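Benzoate transport porin BenP (Acinetobacter baumannii AB307-0294, PDB 5DL8) forms an outer-membrane beta-barrel that probably acts as a porin, letting small molecules such as benzoate into the cell. Local coordinates at residues 63-68 with 72-77; 98-103 with 107-112; 346-351 with 356-361. All coordinates share one frame; numbering follows the deposited sequence.

Interaction 1. Residues 63-68 with 72-77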
loop_
_atom_site.group_PDB
_atom_site.type_symbol
_atom_site.label_atom_id
_atom_site.label_comp_id
_atom_site.label_asym_id
_atom_site.label_seq_id
_atom_site.Cartn_x
_atom_site.Cartn_y
_atom_site.Cartn_z
ATOM N N HIS A 63 18.105 12.889 18.814
ATOM C CA HIS A 63 18.885 13.736 19.685
ATOM C C HIS A 63 19.812 12.899 20.506
ATOM O O HIS A 63 19.389 11.976 21.153
ATOM C CB HIS A 63 17.995 14.494 20.631
ATOM C CG HIS A 63 17.417 15.752 20.072
ATOM N ND1 HIS A 63 16.302 15.766 19.234
ATOM C CD2 HIS A 63 17.745 17.047 20.307
ATOM C CE1 HIS A 63 15.999 17.019 18.949
ATOM N NE2 HIS A 63 16.856 17.811 19.591
ATOM N N ASP A 64 21.075 13.293 20.463
ATOM C CA ASP A 64 22.137 12.830 21.380
ATOM C C ASP A 64 21.784 13.044 22.885
ATOM O O ASP A 64 21.669 14.172 23.314
ATOM C CB ASP A 64 23.512 13.560 21.098
ATOM C CG ASP A 64 24.249 13.053 19.816
ATOM O OD1 ASP A 64 23.798 12.176 19.088
ATOM O OD2 ASP A 64 25.339 13.553 19.546
ATOM N N THR A 65 21.618 11.963 23.650
ATOM C CA THR A 65 21.625 12.020 25.128
ATOM C C THR A 65 23.051 12.043 25.621
ATOM O O THR A 65 24.010 11.778 24.853
ATOM C CB THR A 65 20.873 10.848 25.807
ATOM O OG1 THR A 65 21.646 9.653 25.775
ATOM C CG2 THR A 65 19.529 10.609 25.097
ATOM N N PRO A 66 23.218 12.372 26.901
ATOM C CA PRO A 66 24.594 12.277 27.411
ATOM C C PRO A 66 25.228 10.863 27.592
ATOM O O PRO A 66 26.443 10.795 27.845
ATOM C CB PRO A 66 24.525 13.067 28.746
ATOM C CG PRO A 66 23.364 13.980 28.607
ATOM C CD PRO A 66 22.357 13.207 27.770
ATOM N N LEU A 67 24.454 9.771 27.468
ATOM C CA LEU A 67 25.028 8.359 27.464
ATOM C C LEU A 67 25.674 7.900 26.169
ATOM O O LEU A 67 24.972 7.718 25.153
ATOM C CB LEU A 67 23.962 7.309 27.723
ATOM C CG LEU A 67 23.718 6.785 29.135
ATOM C CD1 LEU A 67 22.288 7.119 29.562
ATOM C CD2 LEU A 67 24.026 5.273 29.177
ATOM N N VAL A 68 26.989 7.710 26.203
ATOM C CA VAL A 68 27.741 7.214 25.086
ATOM C C VAL A 68 28.284 5.826 25.516
ATOM O O VAL A 68 28.869 5.703 26.601
ATOM C CB VAL A 68 28.869 8.221 24.673
ATOM C CG1 VAL A 68 29.817 7.610 23.622
ATOM C CG2 VAL A 68 28.309 9.576 24.236
ATOM N N LYS A 72 29.381 5.414 20.704
ATOM C CA LYS A 72 28.059 5.746 20.114
ATOM C C LYS A 72 27.039 6.263 21.133
ATOM O O LYS A 72 26.780 5.594 22.151
ATOM C CB LYS A 72 27.382 4.505 19.461
ATOM C CG LYS A 72 28.281 3.568 18.723
ATOM C CD LYS A 72 28.662 4.226 17.413
ATOM C CE LYS A 72 29.756 3.417 16.730
ATOM N NZ LYS A 72 29.945 4.064 15.405
ATOM N N PRO A 73 26.390 7.403 20.825
ATOM C CA PRO A 73 25.390 7.880 21.765
ATOM C C PRO A 73 24.091 7.080 21.761
ATOM O O PRO A 73 23.671 6.526 20.727
ATOM C CB PRO A 73 25.143 9.332 21.308
ATOM C CG PRO A 73 25.623 9.408 19.893
ATOM C CD PRO A 73 26.752 8.435 19.827
ATOM N N ILE A 74 23.470 6.977 22.922
ATOM C CA ILE A 74 22.040 6.626 22.971
ATOM C C ILE A 74 21.292 7.869 22.536
ATOM O O ILE A 74 21.683 8.982 22.923
ATOM C CB ILE A 74 21.572 6.118 24.372
ATOM C CG1 ILE A 74 21.857 4.616 24.495
ATOM C CG2 ILE A 74 20.062 6.314 24.583
ATOM C CD1 ILE A 74 22.052 4.123 25.935
ATOM N N THR A 75 20.236 7.692 21.740
ATOM C CA THR A 75 19.510 8.824 21.069
ATOM C C THR A 75 18.014 8.729 21.321
ATOM O O THR A 75 17.500 7.641 21.490
ATOM C CB THR A 75 19.772 8.945 19.534
ATOM O OG1 THR A 75 19.368 7.733 18.876
ATOM C CG2 THR A 75 21.231 9.173 19.230
ATOM N N ILE A 76 17.351 9.892 21.424
ATOM C CA ILE A 76 15.880 9.985 21.580
ATOM C C ILE A 76 15.274 10.904 20.499
ATOM O O ILE A 76 15.897 11.884 20.074
ATOM C CB ILE A 76 15.406 10.518 22.964
ATOM C CG1 ILE A 76 16.261 11.736 23.401
ATOM C CG2 ILE A 76 15.441 9.414 24.007
ATOM C CD1 ILE A 76 15.511 12.790 24.199
ATOM N N GLY A 77 14.077 10.560 20.055
ATOM C CA GLY A 77 13.271 11.486 19.281
ATOM C C GLY A 77 11.810 11.199 19.419
ATOM O O GLY A 77 11.382 10.351 20.177
#
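Thr65 meets Ile74 because its first torsion (chi1 76°) sets OG1 between its own backbone N and carbonyl carbon, 2.9 Å from Ile74 O. The same rotation carries methyl CG2 to the far side from the carbonyl carbon, where it packs 3.9 Å from Ile76 CG1, the two side chains nearly perpendicular. Ile74 O is therefore gripped twice: Thr65 N approaches in the carbonyl plane, while OG1 donates from above it. OG1 in turn accepts from Leu67 N, an ST turn that ties down the corner at Pro66. Threonine suits this place because one short side chain supplies a donor, an acceptor and a methyl.

At that corner the antiparallel register slips by two residues, a beta bulge. Before it, His63 and Ile76 form a hydrogen-bonded pair, with His63 N 2.7 Å from Ile76 O and Ile76 N 2.9 Å from His63 O. Beyond it, Ile74 N reaches Leu67 O at 2.8 Å in a nearly straight bond. Pro73, which has no N-H to give, stands in a non-hydrogen-bonded pair with Val68, where none is asked of it; its CG also touches Asp64 OD1 at 3.4 Å. Leu67 and Ile74 run alongside each other in the same direction, with CD2 of the leucine 4.0 Å from CD1 of the isoleucine.

Strand 72-87 is paired on its other edge with strand 107-123 of the barrel wall, Thr75 bonding to Gly122 through the backbone, Ile74 and Ile76 resting on Leu121, and Thr75 OG1 hydrogen-bonded to Asn19.

Interaction 2. Residues 98-103 with 107-112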
loop_
_atom_site.group_PDB
_atom_site.type_symbol
_atom_site.label_atom_id
_atom_site.label_comp_id
_atom_site.label_asym_id
_atom_site.label_seq_id
_atom_site.Cartn_x
_atom_site.Cartn_y
_atom_site.Cartn_z
ATOM N N VAL A 98 -13.428 5.310 1.110
ATOM C CA VAL A 98 -12.559 6.480 1.160
ATOM C C VAL A 98 -12.658 7.149 2.481
ATOM O O VAL A 98 -11.623 7.544 3.102
ATOM C CB VAL A 98 -12.894 7.542 0.051
ATOM C CG1 VAL A 98 -11.848 8.651 0.067
ATOM C CG2 VAL A 98 -12.849 6.853 -1.314
ATOM N N LEU A 99 -13.918 7.366 2.869
ATOM C CA LEU A 99 -14.250 8.070 4.092
ATOM C C LEU A 99 -15.006 7.092 4.947
ATOM O O LEU A 99 -15.548 6.139 4.435
ATOM C CB LEU A 99 -15.170 9.339 3.873
ATOM C CG LEU A 99 -14.796 10.287 2.707
ATOM C CD1 LEU A 99 -15.960 11.328 2.414
ATOM C CD2 LEU A 99 -13.454 11.014 2.871
ATOM N N PRO A 100 -15.067 7.334 6.254
ATOM C CA PRO A 100 -15.830 6.389 7.061
ATOM C C PRO A 100 -17.281 6.333 6.575
ATOM O O PRO A 100 -17.776 7.359 5.944
ATOM C CB PRO A 100 -15.820 7.033 8.469
ATOM C CG PRO A 100 -14.649 7.949 8.465
ATOM C CD PRO A 100 -14.447 8.384 7.052
ATOM N N PHE A 101 -17.950 5.268 6.965
ATOM C CA PHE A 101 -19.313 5.091 6.676
ATOM C C PHE A 101 -20.037 4.589 7.904
ATOM O O PHE A 101 -19.638 3.620 8.537
ATOM C CB PHE A 101 -19.475 4.120 5.522
ATOM C CG PHE A 101 -20.937 3.823 5.140
ATOM C CD1 PHE A 101 -21.702 4.805 4.472
ATOM C CD2 PHE A 101 -21.505 2.524 5.353
ATOM C CE1 PHE A 101 -23.021 4.527 4.095
ATOM C CE2 PHE A 101 -22.832 2.252 4.967
ATOM C CZ PHE A 101 -23.574 3.248 4.325
ATOM N N ASN A 102 -21.069 5.267 8.312
ATOM C CA ASN A 102 -21.818 4.726 9.472
ATOM C C ASN A 102 -22.863 3.728 8.893
ATOM O O ASN A 102 -23.849 4.121 8.162
ATOM C CB ASN A 102 -22.416 5.890 10.238
ATOM C CG ASN A 102 -23.189 5.458 11.514
ATOM O OD1 ASN A 102 -23.465 4.319 11.733
ATOM N ND2 ASN A 102 -23.586 6.437 12.292
ATOM N N LYS A 103 -22.640 2.466 9.175
ATOM C CA LYS A 103 -23.478 1.370 8.666
ATOM C C LYS A 103 -24.859 1.230 9.233
ATOM O O LYS A 103 -25.672 0.521 8.661
ATOM C CB LYS A 103 -22.916 -0.000 8.996
ATOM C CG LYS A 103 -21.477 -0.323 8.689
ATOM C CD LYS A 103 -21.338 -1.841 9.084
ATOM C CE LYS A 103 -21.848 -2.729 7.949
ATOM N NZ LYS A 103 -20.762 -2.596 6.904
ATOM N N SER A 107 -24.989 6.417 6.515
ATOM C CA SER A 107 -24.517 7.726 6.204
ATOM C C SER A 107 -22.982 7.809 6.046
ATOM O O SER A 107 -22.239 7.319 6.848
ATOM C CB SER A 107 -25.076 8.763 7.188
ATOM O OG SER A 107 -24.636 10.111 6.909
ATOM N N GLN A 108 -22.529 8.407 4.959
ATOM C CA GLN A 108 -21.086 8.702 4.796
ATOM C C GLN A 108 -20.744 9.787 5.764
ATOM O O GLN A 108 -21.542 10.684 5.938
ATOM C CB GLN A 108 -20.825 9.234 3.397
ATOM C CG GLN A 108 -21.169 8.266 2.268
ATOM C CD GLN A 108 -20.620 8.736 0.960
ATOM O OE1 GLN A 108 -21.348 9.389 0.077
ATOM N NE2 GLN A 108 -19.285 8.489 0.809
ATOM N N ALA A 109 -19.595 9.712 6.414
ATOM C CA ALA A 109 -19.215 10.743 7.420
ATOM C C ALA A 109 -19.106 12.121 6.743
ATOM O O ALA A 109 -18.697 12.226 5.553
ATOM C CB ALA A 109 -17.820 10.423 7.944
ATOM N N SER A 110 -19.406 13.168 7.479
ATOM C CA SER A 110 -19.289 14.501 6.842
ATOM C C SER A 110 -17.870 15.040 6.945
ATOM O O SER A 110 -17.496 15.896 6.180
ATOM C CB SER A 110 -20.402 15.458 7.340
ATOM O OG SER A 110 -20.246 15.535 8.688
ATOM N N ASP A 111 -17.065 14.463 7.843
ATOM C CA ASP A 111 -15.628 14.813 8.051
ATOM C C ASP A 111 -14.923 13.696 8.901
ATOM O O ASP A 111 -15.593 12.857 9.489
ATOM C CB ASP A 111 -15.474 16.235 8.625
ATOM C CG ASP A 111 -15.838 16.376 10.083
ATOM O OD1 ASP A 111 -16.485 15.540 10.655
ATOM O OD2 ASP A 111 -15.435 17.313 10.758
ATOM N N TYR A 112 -13.602 13.601 8.882
ATOM C CA TYR A 112 -12.923 12.693 9.816
ATOM C C TYR A 112 -11.510 13.196 10.047
ATOM O O TYR A 112 -10.958 13.897 9.201
ATOM C CB TYR A 112 -12.944 11.226 9.371
ATOM C CG TYR A 112 -12.037 10.767 8.244
ATOM C CD1 TYR A 112 -12.087 11.380 7.006
ATOM C CD2 TYR A 112 -11.276 9.540 8.367
ATOM C CE1 TYR A 112 -11.405 10.927 5.934
ATOM C CE2 TYR A 112 -10.481 9.083 7.279
ATOM C CZ TYR A 112 -10.564 9.758 6.057
ATOM O OH TYR A 112 -9.816 9.325 4.963
HETATM O O HOH W 1 -18.063 6.867 3.228
#
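Pro100 lays its CD atom over one face of the Tyr112 ring, 3.6 Å from the centroid, a CH-pi contact in which the rigid pyrrolidine meets a flat aromatic partner. Leu99 adds a methyl, CD2, at 3.7 Å from Tyr112 CE1, and CB of Pro100 touches the small CB of Ala109 at 4.0 Å. The phenol is brought beneath the proline by a chi1 of 75°, which places CG between the backbone N and the carbonyl carbon. Backbone bonds do the rest: Ala109 N reaches Pro100 O at 3.0 Å in an almost straight bond, and Asn102 and Ser107 bond to each other in both directions. These make a short antiparallel beta hairpin that leads into strand 107-123 of the porin barrel, with Phe101 and Gln108 as its non-hydrogen-bonded pair. A water 2.8 Å from Pro100 O, to which it may donate, extends this inner shell and accepts from Gln108 NE2 at 3.2 Å. Farther out, Tyr112 OH is fixed by Arg178 O and Leu148 N. Asp91 holds both Ser107 OG and Gln108 N, while Lys92 N binds Gln108 OE1, anchoring the amide that carries the water.

Interaction 3. Residues 346-351 with 356-361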
loop_
_atom_site.group_PDB
_atom_site.type_symbol
_atom_site.label_atom_id
_atom_site.label_comp_id
_atom_site.label_asym_id
_atom_site.label_seq_id
_atom_site.Cartn_x
_atom_site.Cartn_y
_atom_site.Cartn_z
ATOM N N HIS A 346 -8.049 -15.589 -15.460
ATOM C CA HIS A 346 -8.962 -16.719 -15.787
ATOM C C HIS A 346 -8.657 -17.900 -14.912
ATOM O O HIS A 346 -7.784 -17.769 -14.004
ATOM C CB HIS A 346 -8.860 -17.091 -17.291
ATOM C CG HIS A 346 -7.571 -17.758 -17.658
ATOM N ND1 HIS A 346 -7.508 -18.860 -18.463
ATOM C CD2 HIS A 346 -6.300 -17.485 -17.314
ATOM C CE1 HIS A 346 -6.255 -19.218 -18.619
ATOM N NE2 HIS A 346 -5.506 -18.412 -17.913
ATOM N N ASP A 347 -9.312 -19.024 -15.193
ATOM C CA ASP A 347 -9.156 -20.273 -14.419
ATOM C C ASP A 347 -9.603 -20.247 -12.921
ATOM O O ASP A 347 -9.334 -21.196 -12.164
ATOM C CB ASP A 347 -7.708 -20.891 -14.521
ATOM C CG ASP A 347 -7.497 -21.708 -15.788
ATOM O OD1 ASP A 347 -8.415 -21.787 -16.648
ATOM O OD2 ASP A 347 -6.382 -22.228 -15.944
ATOM N N PHE A 348 -10.311 -19.184 -12.562
ATOM C CA PHE A 348 -11.050 -19.133 -11.317
ATOM C C PHE A 348 -12.558 -19.392 -11.621
ATOM O O PHE A 348 -13.034 -19.236 -12.745
ATOM C CB PHE A 348 -10.842 -17.828 -10.521
ATOM C CG PHE A 348 -11.316 -16.573 -11.229
ATOM C CD1 PHE A 348 -10.575 -16.030 -12.300
ATOM C CD2 PHE A 348 -12.505 -15.934 -10.830
ATOM C CE1 PHE A 348 -11.023 -14.847 -12.954
ATOM C CE2 PHE A 348 -12.958 -14.781 -11.475
ATOM C CZ PHE A 348 -12.190 -14.232 -12.560
ATOM N N LYS A 349 -13.283 -19.731 -10.568
ATOM C CA LYS A 349 -14.746 -19.990 -10.614
ATOM C C LYS A 349 -15.471 -18.900 -9.937
ATOM O O LYS A 349 -14.972 -18.357 -8.937
ATOM C CB LYS A 349 -15.077 -21.304 -9.879
ATOM C CG LYS A 349 -14.549 -22.496 -10.642
ATOM C CD LYS A 349 -14.653 -23.848 -9.951
ATOM C CE LYS A 349 -13.813 -24.924 -10.683
ATOM N NZ LYS A 349 -13.932 -24.749 -12.181
ATOM N N ALA A 350 -16.615 -18.562 -10.498
ATOM C CA ALA A 350 -17.658 -17.810 -9.768
ATOM C C ALA A 350 -18.331 -18.620 -8.655
ATOM O O ALA A 350 -18.228 -19.844 -8.624
ATOM C CB ALA A 350 -18.760 -17.346 -10.740
ATOM N N ALA A 351 -19.051 -17.913 -7.794
ATOM C CA ALA A 351 -19.908 -18.531 -6.727
ATOM C C ALA A 351 -20.809 -19.686 -7.205
ATOM O O ALA A 351 -20.762 -20.769 -6.631
ATOM C CB ALA A 351 -20.712 -17.441 -6.024
ATOM N N ASN A 356 -14.865 -18.502 -14.849
ATOM C CA ASN A 356 -14.920 -17.065 -14.957
ATOM C C ASN A 356 -13.655 -16.489 -15.547
ATOM O O ASN A 356 -12.633 -17.104 -15.537
ATOM C CB ASN A 356 -15.245 -16.487 -13.552
ATOM C CG ASN A 356 -16.014 -15.209 -13.585
ATOM O OD1 ASN A 356 -16.293 -14.682 -14.621
ATOM N ND2 ASN A 356 -16.330 -14.685 -12.420
ATOM N N HIS A 357 -13.743 -15.229 -16.002
ATOM C CA HIS A 357 -12.602 -14.496 -16.436
ATOM C C HIS A 357 -12.830 -13.035 -16.268
ATOM O O HIS A 357 -14.003 -12.558 -16.291
ATOM C CB HIS A 357 -12.202 -14.937 -17.888
ATOM C CG HIS A 357 -13.205 -14.650 -18.981
ATOM N ND1 HIS A 357 -13.361 -13.407 -19.569
ATOM C CD2 HIS A 357 -14.044 -15.467 -19.657
ATOM C CE1 HIS A 357 -14.286 -13.453 -20.515
ATOM N NE2 HIS A 357 -14.694 -14.700 -20.604
ATOM N N GLU A 358 -11.741 -12.260 -16.131
ATOM C CA GLU A 358 -11.944 -10.810 -15.881
ATOM C C GLU A 358 -10.773 -9.991 -16.401
ATOM O O GLU A 358 -9.678 -10.530 -16.590
ATOM C CB GLU A 358 -12.158 -10.564 -14.371
ATOM C CG GLU A 358 -10.914 -10.961 -13.603
ATOM C CD GLU A 358 -11.040 -11.008 -12.083
ATOM O OE1 GLU A 358 -9.978 -11.351 -11.409
ATOM O OE2 GLU A 358 -12.167 -10.678 -11.565
ATOM N N THR A 359 -11.004 -8.724 -16.650
ATOM C CA THR A 359 -9.989 -7.817 -17.139
ATOM C C THR A 359 -10.005 -6.551 -16.358
ATOM O O THR A 359 -11.078 -6.089 -15.935
ATOM C CB THR A 359 -10.105 -7.466 -18.686
ATOM O OG1 THR A 359 -11.357 -6.825 -18.971
ATOM C CG2 THR A 359 -9.968 -8.659 -19.545
ATOM N N GLU A 360 -8.853 -5.927 -16.184
ATOM C CA GLU A 360 -8.792 -4.579 -15.554
ATOM C C GLU A 360 -7.767 -3.724 -16.297
ATOM O O GLU A 360 -6.632 -4.150 -16.478
ATOM C CB GLU A 360 -8.369 -4.652 -14.108
ATOM C CG GLU A 360 -8.484 -3.274 -13.369
ATOM C CD GLU A 360 -7.964 -3.256 -11.925
ATOM O OE1 GLU A 360 -8.477 -4.046 -11.077
ATOM O OE2 GLU A 360 -7.049 -2.439 -11.650
ATOM N N SER A 361 -8.185 -2.560 -16.762
ATOM C CA SER A 361 -7.296 -1.564 -17.358
ATOM C C SER A 361 -7.176 -0.374 -16.388
ATOM O O SER A 361 -8.084 -0.099 -15.628
ATOM C CB SER A 361 -7.758 -1.199 -18.803
ATOM O OG SER A 361 -9.042 -0.638 -18.758
#
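Phe348 and Asn356 face each other near the end of the beta hairpin formed by strands 336-349 and 355-368 of the barrel, and the contact is firm here and slack around it. In the firm part, Asn356 CB lies over one face of the phenylalanine ring, 4.0 Å from its centroid, and Asn356 ND2 comes within 3.5 Å of CE2. The ring is swung across the neighbouring strand by a chi1 of 63°, which puts CG between the backbone N and the carbonyl carbon. Its far end, CZ, meets Glu358 CD at 3.5 Å. Glu358 runs extended beyond CG, and both CG and the carboxylate lie against the ring, the two planes 44° apart. Lys315 forms a salt bridge to OE1 and Tyr386 OH a hydrogen bond to OE2, which would offset the cost of burial and the nearby Glu318 carboxylate.

The backbone pairing is much thinner. Asn356 N to Phe348 O, at 2.9 Å, is the one hydrogen bond between the segments, since the chain turns a corner at Asp347. Just before the corner, His346 and His357 meet merely through their CB atoms, 4.0 Å apart, and on the surface Lys349 points away. Asparagine suits its place, where its side chain touches Val388, one of the residues that bind the second calcium ion: Asn356 OD1 accepts from His390 N and, at 3.0 Å, from His357 N, which stands above the amide plane.

From the N terminus, the three contacts follow one another in series, and none nests within or crosses another. Interaction 1 closes the short turn between residues 68 and 72, tying the end of strand 47-65 and strand 67-69 to strand 72-87. Interaction 2 closes the turn between 103 and 107 and joins strand 101-102 to 107-123; interaction 3 closes the longer connection between 351 and 356 and joins strand 336-349 to 355-368. Strands 72-87 and 107-123 are neighbours in the barrel wall, yet the centres of interactions 1 and 2 lie about 43 Å apart. Interaction 3 stands on the opposite side of the chain's centre from interaction 1, its nearest atoms about 15 Å from those of interaction 2.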